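Local coordinates for protein CRISPR-associated endoribonuclease Cas6 1 (PDB 5YI6) that probably cleaves CRISPR transcripts as a RAMP-family endoribonuclease, processing them into crRNA for adaptive immunity against viruses and plasmids, at residues Asn22-Tyr25 with Tyr26-Ala30; Ile35-Asn39 with Pro40-Lys44; Ser156-Tyr159 with Glu160-Asn164; Leu11-Asp14 with Asn15-Ile19. All coordinates share one frame; numbering follows the deposited sequence.

Contact 1 (Asn22-Tyr25 with Tyr26-Ala30); sequences NHQY and YLASA
Leu27, Ala28 and Ser29 give their backbone N-H groups to the carbonyls of His23, Gln24 and Tyr25, the first i to i+4 bonds of helix 23-35. The evidence for regular winding is consistent: Ala28 N lies 2.8 Å from Gln24 O, and the N-H...O angles of the three bonds are all close to 163°. Ser29 N, 3.1 Å from Tyr25 O, is tilted 28° from the carbonyl plane, whereas the other two donors sit almost in line with their C=O bonds.

The side chains are satisfied separately. His23 spends both ring nitrogens outside the turn, ND1 on Pro20 O and NE2 on Leu60 N, which fixes the rotation of the imidazole, while CD2 at its edge reaches Leu27 CB at 4.2 Å. Gln24 NE2 donates to Met232 O and also passes Ala28 CB at 3.9 Å. Nearer the surface the grip is slacker: a water accepts from Asn22 ND2 and forms a weak bond with Tyr26 OH.

Tyr25 and Tyr26 make a T-shaped pair, with planes at 85° and ring centroids 5.3 Å apart. CD2 on the edge of Tyr25 stands over the centre of the Tyr26 face. Different first torsions bring the adjacent rings together: CG of Tyr25 is anti to the backbone N, that of Tyr26 anti to the carbonyl carbon.

Around this turn, Arg195 of strand 182-195 forms a cation-pi contact with Tyr25 and touches Tyr26, while Tyr26 and Leu27 both pack on Val106 of strand 103-106.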
# COMPACT_ATOMS: atom_id res chain seq x y z
N ASN A 22 6.01 -14.40 -2.06
CA ASN A 22 6.88 -13.43 -1.42
C ASN A 22 7.17 -12.23 -2.32
O ASN A 22 8.18 -11.55 -2.11
CB ASN A 22 8.18 -14.11 -0.96
CG ASN A 22 9.09 -14.50 -2.12
OD1 ASN A 22 8.71 -14.44 -3.28
ND2 ASN A 22 10.30 -14.92 -1.79
N HIS A 23 6.29 -11.94 -3.29
CA HIS A 23 6.64 -10.90 -4.25
C HIS A 23 6.67 -9.49 -3.66
O HIS A 23 7.21 -8.60 -4.32
CB HIS A 23 5.67 -10.89 -5.45
CG HIS A 23 4.32 -10.33 -5.13
ND1 HIS A 23 3.27 -11.12 -4.71
CD2 HIS A 23 3.84 -9.06 -5.21
CE1 HIS A 23 2.21 -10.35 -4.51
NE2 HIS A 23 2.53 -9.10 -4.80
N GLN A 24 6.02 -9.23 -2.52
CA GLN A 24 5.85 -7.83 -2.10
C GLN A 24 7.20 -7.12 -1.99
O GLN A 24 7.33 -5.96 -2.39
CB GLN A 24 5.09 -7.74 -0.78
CG GLN A 24 4.53 -6.31 -0.45
CD GLN A 24 5.57 -5.31 0.00
OE1 GLN A 24 6.59 -5.68 0.62
NE2 GLN A 24 5.31 -4.01 -0.28
N TYR A 25 8.20 -7.80 -1.43
CA TYR A 25 9.52 -7.18 -1.25
C TYR A 25 10.12 -6.72 -2.59
O TYR A 25 10.68 -5.60 -2.70
CB TYR A 25 10.42 -8.19 -0.55
CG TYR A 25 11.85 -7.77 -0.38
CD1 TYR A 25 12.21 -6.86 0.59
CD2 TYR A 25 12.85 -8.32 -1.18
CE1 TYR A 25 13.52 -6.48 0.77
CE2 TYR A 25 14.18 -7.96 -1.00
CZ TYR A 25 14.50 -7.03 -0.03
OH TYR A 25 15.82 -6.65 0.19
N TYR A 26 9.98 -7.56 -3.62
CA TYR A 26 10.50 -7.23 -4.95
C TYR A 26 9.65 -6.18 -5.64
O TYR A 26 10.19 -5.34 -6.40
CB TYR A 26 10.57 -8.50 -5.81
CG TYR A 26 11.41 -9.51 -5.09
CD1 TYR A 26 12.79 -9.43 -5.14
CD2 TYR A 26 10.83 -10.52 -4.33
CE1 TYR A 26 13.58 -10.33 -4.45
CE2 TYR A 26 11.62 -11.44 -3.64
CZ TYR A 26 12.99 -11.34 -3.71
OH TYR A 26 13.79 -12.23 -3.04
N LEU A 27 8.34 -6.20 -5.40
CA LEU A 27 7.47 -5.16 -5.91
C LEU A 27 7.86 -3.80 -5.34
O LEU A 27 8.00 -2.81 -6.06
CB LEU A 27 6.01 -5.51 -5.54
CG LEU A 27 4.97 -4.41 -5.77
CD1 LEU A 27 4.83 -4.06 -7.31
CD2 LEU A 27 3.60 -4.85 -5.21
N ALA A 28 8.07 -3.75 -4.02
CA ALA A 28 8.43 -2.50 -3.35
C ALA A 28 9.73 -1.97 -3.91
O ALA A 28 9.85 -0.77 -4.17
CB ALA A 28 8.60 -2.72 -1.83
N SER A 29 10.72 -2.86 -4.09
CA SER A 29 11.98 -2.45 -4.72
C SER A 29 11.74 -1.90 -6.14
O SER A 29 12.34 -0.89 -6.53
CB SER A 29 12.95 -3.64 -4.76
OG SER A 29 14.12 -3.32 -5.47
N ALA A 30 10.89 -2.56 -6.92
CA ALA A 30 10.65 -2.09 -8.29
C ALA A 30 10.01 -0.71 -8.30
O ALA A 30 10.38 0.15 -9.11
CB ALA A 30 9.76 -3.09 -9.03
O HOH W 1 12.83 -15.30 -3.83

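Contact 2 (Ile35-Asn39 with Pro40-Lys44). With PO4 (phosphate ion), chain I.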
# COMPACT_ATOMS: atom_id res chain seq x y z
N ILE A 35 10.51 5.31 -9.16
CA ILE A 35 10.40 6.69 -8.66
C ILE A 35 11.76 7.39 -8.67
O ILE A 35 11.86 8.59 -8.97
CB ILE A 35 9.77 6.67 -7.25
CG1 ILE A 35 8.27 6.30 -7.36
CG2 ILE A 35 9.95 8.02 -6.53
CD1 ILE A 35 7.64 5.96 -5.99
N HIS A 36 12.83 6.66 -8.35
CA HIS A 36 14.16 7.24 -8.25
C HIS A 36 15.00 7.02 -9.50
O HIS A 36 16.21 7.28 -9.50
CB HIS A 36 14.86 6.70 -7.01
CG HIS A 36 14.15 7.07 -5.75
ND1 HIS A 36 13.04 6.39 -5.27
CD2 HIS A 36 14.34 8.11 -4.89
CE1 HIS A 36 12.62 6.97 -4.16
NE2 HIS A 36 13.38 8.02 -3.92
N SER A 37 14.36 6.66 -10.61
CA SER A 37 15.07 6.37 -11.85
C SER A 37 15.64 7.63 -12.52
O SER A 37 15.03 8.70 -12.50
CB SER A 37 14.10 5.66 -12.82
OG SER A 37 14.74 5.45 -14.07
N ALA A 38 16.79 7.47 -13.18
CA ALA A 38 17.34 8.52 -14.03
C ALA A 38 16.65 8.57 -15.38
O ALA A 38 16.87 9.53 -16.12
CB ALA A 38 18.85 8.32 -14.23
N ASN A 39 15.85 7.57 -15.72
CA ASN A 39 15.07 7.62 -16.95
C ASN A 39 14.31 8.94 -17.00
O ASN A 39 13.58 9.28 -16.04
CB ASN A 39 14.10 6.43 -16.99
CG ASN A 39 13.30 6.36 -18.28
OD1 ASN A 39 13.20 7.32 -19.04
ND2 ASN A 39 12.67 5.20 -18.51
N PRO A 40 14.45 9.73 -18.07
CA PRO A 40 13.71 10.99 -18.16
C PRO A 40 12.20 10.82 -18.08
O PRO A 40 11.52 11.79 -17.72
CB PRO A 40 14.13 11.56 -19.52
CG PRO A 40 15.44 10.94 -19.80
CD PRO A 40 15.52 9.64 -19.09
N ALA A 41 11.66 9.63 -18.35
CA ALA A 41 10.24 9.40 -18.15
C ALA A 41 9.83 9.67 -16.71
O ALA A 41 8.68 10.05 -16.46
CB ALA A 41 9.87 7.95 -18.53
N TYR A 42 10.73 9.49 -15.75
CA TYR A 42 10.44 9.75 -14.34
C TYR A 42 11.14 10.98 -13.80
O TYR A 42 10.58 11.68 -12.96
CB TYR A 42 10.84 8.54 -13.48
CG TYR A 42 10.13 7.26 -13.90
CD1 TYR A 42 8.82 7.02 -13.52
CD2 TYR A 42 10.79 6.29 -14.67
CE1 TYR A 42 8.15 5.83 -13.88
CE2 TYR A 42 10.12 5.08 -15.06
CZ TYR A 42 8.82 4.87 -14.65
OH TYR A 42 8.15 3.70 -15.02
N ALA A 43 12.35 11.23 -14.28
CA ALA A 43 13.25 12.18 -13.65
C ALA A 43 12.62 13.57 -13.56
O ALA A 43 12.56 14.16 -12.48
CB ALA A 43 14.57 12.22 -14.43
N LYS A 44 12.14 14.11 -14.68
CA LYS A 44 11.56 15.44 -14.62
C LYS A 44 10.27 15.44 -13.80
O LYS A 44 10.07 16.31 -12.93
CB LYS A 44 11.32 15.96 -16.04
CG LYS A 44 11.93 15.09 -17.15
CD LYS A 44 11.55 15.63 -18.53
CE LYS A 44 12.05 14.76 -19.68
NZ LYS A 44 10.93 13.93 -20.26
P PO4 I . 14.27 1.23 -14.16
O1 PO4 I . 13.79 1.23 -12.72
O2 PO4 I . 15.75 0.91 -14.18
O3 PO4 I . 14.08 2.60 -14.80
O4 PO4 I . 13.52 0.18 -14.94
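Asn39 takes three N-H groups from the turn it starts: that of Ala41 on its side-chain OD1, and those of Tyr42 and Ala43 on its backbone O. The side-chain bond is 2.9 Å from Ala41 N to Asn39 OD1 and nearly straight at the hydrogen (168°), yet the donor stands 53° above the amide plane. A similar asymmetry marks the backbone acceptor. Ala43 N lies in the carbonyl plane of Asn39 O, whereas Tyr42 N comes from above it, so the two donors share one oxygen from different directions.

CG of Asn39 is anti to its own N (chi1 -177°), a torsion that brings OD1 past Pro40 N to the amide of Ala41. This is a helix N-cap, placed before the short, weakly bonded helix 40-43. An ST turn leads into it: Asn39 N donates to Ser37 OG at 2.9 Å. The same hydroxyl then donates to a bound phosphate ion, Ser37 OG to O3 at 3.0 Å, and Lys34 NZ also hydrogen-bonds to that ion, which probably came from the crystallisation liquor.

Packing inside the turn centres on Tyr42. Its CD2 receives Asn39 CB at 4.0 Å, at the ring edge and near the ring plane, and Ser37 CB at 3.8 Å from an oblique direction. Ala43 CB packs against two carbonyl oxygens, 3.5 Å from Asn39 O and a little farther from Ala38 O. Beyond the turn, Tyr42 touches Leu98 of helix 88-101 and its hydroxyl is bonded to Asp101, while Ala41 meets Glu100 of the same helix.

Contact 3 (Ser156-Tyr159 with Glu160-Asn164). With PO4 (phosphate ion), chain F.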
# COMPACT_ATOMS: atom_id res chain seq x y z
N SER A 156 -2.88 -4.87 22.93
CA SER A 156 -3.68 -3.80 23.53
C SER A 156 -3.32 -2.43 22.97
O SER A 156 -4.18 -1.55 22.88
CB SER A 156 -3.50 -3.81 25.06
OG SER A 156 -2.14 -3.58 25.38
N LYS A 157 -2.06 -2.23 22.57
CA LYS A 157 -1.65 -0.93 22.05
C LYS A 157 -2.05 -0.70 20.59
O LYS A 157 -1.98 0.44 20.12
CB LYS A 157 -0.15 -0.77 22.17
CG LYS A 157 0.36 -0.66 23.64
CD LYS A 157 1.83 -0.28 23.62
CE LYS A 157 2.41 0.03 25.01
NZ LYS A 157 2.54 -1.16 25.89
N PHE A 158 -2.47 -1.74 19.88
CA PHE A 158 -2.70 -1.60 18.44
C PHE A 158 -3.70 -0.49 18.15
O PHE A 158 -3.48 0.34 17.27
CB PHE A 158 -3.20 -2.93 17.86
CG PHE A 158 -3.49 -2.88 16.39
CD1 PHE A 158 -2.48 -3.14 15.46
CD2 PHE A 158 -4.78 -2.61 15.94
CE1 PHE A 158 -2.76 -3.14 14.08
CE2 PHE A 158 -5.07 -2.57 14.58
CZ PHE A 158 -4.05 -2.84 13.64
N TYR A 159 -4.82 -0.49 18.87
CA TYR A 159 -5.95 0.36 18.53
C TYR A 159 -5.56 1.84 18.52
O TYR A 159 -5.73 2.55 17.52
CB TYR A 159 -7.10 0.10 19.52
CG TYR A 159 -8.40 0.71 19.11
CD1 TYR A 159 -9.28 0.04 18.24
CD2 TYR A 159 -8.78 1.97 19.58
CE1 TYR A 159 -10.46 0.62 17.84
CE2 TYR A 159 -9.97 2.55 19.18
CZ TYR A 159 -10.80 1.86 18.30
OH TYR A 159 -11.98 2.41 17.89
N GLU A 160 -5.05 2.34 19.66
CA GLU A 160 -4.72 3.75 19.71
C GLU A 160 -3.50 4.06 18.87
O GLU A 160 -3.39 5.17 18.34
CB GLU A 160 -4.51 4.20 21.17
CG GLU A 160 -5.85 4.30 21.94
CD GLU A 160 -6.85 5.27 21.29
OE1 GLU A 160 -6.44 6.36 20.82
OE2 GLU A 160 -8.06 4.94 21.25
N ASN A 161 -2.56 3.13 18.75
CA ASN A 161 -1.38 3.41 17.94
C ASN A 161 -1.74 3.55 16.46
O ASN A 161 -1.18 4.40 15.76
CB ASN A 161 -0.31 2.36 18.15
CG ASN A 161 0.50 2.65 19.41
OD1 ASN A 161 -0.04 3.14 20.40
ND2 ASN A 161 1.79 2.37 19.37
N LEU A 162 -2.69 2.74 15.98
CA LEU A 162 -3.17 2.89 14.59
C LEU A 162 -3.84 4.25 14.39
O LEU A 162 -3.59 4.96 13.40
CB LEU A 162 -4.13 1.74 14.24
CG LEU A 162 -4.47 1.68 12.73
CD1 LEU A 162 -3.20 1.24 11.96
CD2 LEU A 162 -5.62 0.72 12.44
N LYS A 163 -4.71 4.64 15.34
CA LYS A 163 -5.37 5.95 15.24
C LYS A 163 -4.35 7.09 15.28
O LYS A 163 -4.42 8.04 14.49
CB LYS A 163 -6.40 6.11 16.36
CG LYS A 163 -7.64 5.18 16.18
CD LYS A 163 -8.57 5.27 17.37
CE LYS A 163 -8.90 6.71 17.70
NZ LYS A 163 -9.94 6.74 18.75
N ASN A 164 -3.43 7.05 16.23
CA ASN A 164 -2.50 8.15 16.40
C ASN A 164 -1.52 8.23 15.25
O ASN A 164 -1.13 9.33 14.84
CB ASN A 164 -1.76 8.02 17.72
CG ASN A 164 -2.67 8.33 18.90
OD1 ASN A 164 -3.58 9.15 18.76
ND2 ASN A 164 -2.42 7.70 20.05
P PO4 F . -0.60 -7.01 25.11
O1 PO4 F . -0.49 -6.08 26.30
O2 PO4 F . 0.17 -6.37 23.98
O3 PO4 F . -2.06 -7.18 24.72
O4 PO4 F . 0.01 -8.36 25.41
O HOH W 2 -4.71 0.91 22.20
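Phe158 and Leu162, one helical turn apart, run side by side in the same direction, with Leu162 CD2 4.0 Å from Phe158 CE2 and oblique to the ring. This is the compact flank of helix 158-174: both residues are buried and both lie on Phe184 of strand 182-195. The backbone bond that joins the two residues, Leu162 N to Phe158 O, is short, 2.8 Å. The bond from Asn161 N to Lys157 O belongs to the same opening turn.

Toward solvent, water and an ion replace side-chain packing. A water bridges Ser156 O, 2.6 Å away, and Glu160 N, and a bound phosphate, probably from the crystallisation liquor, accepts from both N and OG of Ser156.

Tyr159 makes a third set of contacts. The Lys163 side chain crosses that of Tyr159 obliquely, CD 3.6 Å from CE2, and Glu160 OE2 stands in the ring plane at the edge, 3.5 Å from CD2. Lys163 NZ forms a salt bridge with Glu183 and a long one, 3.6 Å, with Glu160 OE2; Tyr159 OH also bonds to Glu183. Sharing Glu183 ties this helix face to strand 182-195, and the nearby ammonium probably helps stabilise both carboxylates in their charged form.

Contact 4 (Leu11-Asp14 with Asn15-Ile19)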
# COMPACT_ATOMS: atom_id res chain seq x y z
N LEU A 11 -1.74 -4.52 -15.59
CA LEU A 11 -0.48 -5.10 -15.99
C LEU A 11 -0.73 -6.38 -16.78
O LEU A 11 -1.72 -7.08 -16.54
CB LEU A 11 0.40 -5.43 -14.77
CG LEU A 11 0.66 -4.27 -13.80
CD1 LEU A 11 1.41 -4.75 -12.55
CD2 LEU A 11 1.48 -3.22 -14.52
N GLN A 12 0.20 -6.71 -17.67
CA GLN A 12 0.05 -7.91 -18.50
C GLN A 12 1.40 -8.59 -18.62
O GLN A 12 2.37 -7.96 -19.04
CB GLN A 12 -0.49 -7.54 -19.89
CG GLN A 12 -0.58 -8.73 -20.86
CD GLN A 12 -1.86 -9.50 -20.67
OE1 GLN A 12 -2.93 -8.99 -20.97
NE2 GLN A 12 -1.77 -10.74 -20.19
N THR A 13 1.46 -9.87 -18.23
CA THR A 13 2.65 -10.70 -18.45
C THR A 13 2.21 -11.94 -19.23
O THR A 13 1.09 -12.00 -19.75
CB THR A 13 3.33 -11.04 -17.13
OG1 THR A 13 4.59 -11.69 -17.40
CG2 THR A 13 2.46 -11.96 -16.25
N ASP A 14 3.09 -12.93 -19.35
CA ASP A 14 2.72 -14.14 -20.11
C ASP A 14 1.58 -14.91 -19.44
O ASP A 14 1.49 -14.99 -18.22
CB ASP A 14 3.91 -15.07 -20.27
CG ASP A 14 5.01 -14.43 -21.07
OD1 ASP A 14 4.71 -13.68 -22.02
OD2 ASP A 14 6.18 -14.66 -20.73
N ASN A 15 0.72 -15.52 -20.27
CA ASN A 15 -0.27 -16.44 -19.71
C ASN A 15 0.42 -17.50 -18.84
O ASN A 15 1.56 -17.91 -19.11
CB ASN A 15 -1.05 -17.16 -20.82
CG ASN A 15 -1.87 -16.21 -21.67
OD1 ASN A 15 -2.23 -15.14 -21.22
ND2 ASN A 15 -2.16 -16.60 -22.91
N PHE A 16 -0.29 -17.92 -17.79
CA PHE A 16 0.07 -18.98 -16.85
C PHE A 16 1.23 -18.60 -15.95
O PHE A 16 1.87 -19.47 -15.38
CB PHE A 16 0.39 -20.32 -17.57
CG PHE A 16 -0.63 -20.70 -18.62
CD1 PHE A 16 -1.95 -20.98 -18.25
CD2 PHE A 16 -0.30 -20.71 -19.97
CE1 PHE A 16 -2.92 -21.31 -19.21
CE2 PHE A 16 -1.27 -21.02 -20.94
CZ PHE A 16 -2.57 -21.34 -20.56
N THR A 17 1.53 -17.33 -15.81
CA THR A 17 2.70 -16.95 -14.99
C THR A 17 2.37 -17.05 -13.50
O THR A 17 1.30 -16.63 -13.07
CB THR A 17 3.15 -15.51 -15.31
OG1 THR A 17 3.58 -15.44 -16.67
CG2 THR A 17 4.29 -15.07 -14.39
N VAL A 18 3.32 -17.53 -12.70
CA VAL A 18 3.14 -17.58 -11.24
C VAL A 18 3.74 -16.32 -10.62
O VAL A 18 4.89 -15.98 -10.90
CB VAL A 18 3.77 -18.83 -10.62
CG1 VAL A 18 3.67 -18.76 -9.09
CG2 VAL A 18 3.08 -20.10 -11.15
N ILE A 19 2.95 -15.60 -9.83
CA ILE A 19 3.45 -14.49 -9.03
C ILE A 19 3.77 -15.04 -7.64
O ILE A 19 2.83 -15.42 -6.91
CB ILE A 19 2.44 -13.34 -8.95
CG1 ILE A 19 1.97 -12.89 -10.36
CG2 ILE A 19 2.99 -12.16 -8.05
CD1 ILE A 19 3.06 -12.68 -11.36
O HOH W 3 6.12 -14.73 -17.32
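Thr17 OG1 donates to Asp14 O across the turn in a short bond of 2.6 Å, with the hydroxyl tilted from the carbonyl plane. The backbone amide reaches the same acceptor less well: Thr17 N is 3.4 Å from Asp14 O, with an N-H...O angle of only 131°, a weak bond. The side chain thus supplies the stronger closure. With OG1 anti to the carbonyl carbon and beside the backbone N (chi1 -63°), hydroxyl and amide converge on one oxygen.

A water donates to Thr17 OG1 at 2.7 Å, so this hydroxyl both gives and receives. The same water's links to Thr13 OG1 and Asp14 OD2 are weak. Thr13 OG1 has a firmer partner in Glu110 O, and the Gln12 amide reaches in its own plane to Thr13 O, NE2 to O 3.2 Å, while also donating to Asp76 O.

Packing is sparse and lies at the surface. Thr13 and Thr17 meet tip to tip, with the Thr13 methyl CG2 3.7 Å from Thr17 OG1. Thr13 also rests on Val109 and Phe111 of strand 109-118.

The positive phi of Phe16 (70°), following Asn15 in the polyproline-like conformation of a type II corner, identifies a type II beta turn from Asp14 to Thr17. It carries the chain from strand 5-12 of the five-stranded antiparallel sheet to strand 17-20 at the edge of the three-stranded one.

How the contacts relate
From the N terminus the four contacts follow in series; each closes a local turn, and none nests with or crosses another. Contact 4 turns the chain from strand 5-12 into strand 17-20, whose end adjoins contact 1, the opening of helix 23-35. Contact 2 begins at the last residue of that helix and leads into helix 40-43; its centre is about 19 Å from that of contact 1. Tyr32 and His47, probably catalytic, flank contact 2 in sequence. Contact 3 starts helix 158-174 in the C-terminal family region, on the opposite side of the chain's centre from contacts 2 and 4. Contacts 1 and 3 both border strand 182-195.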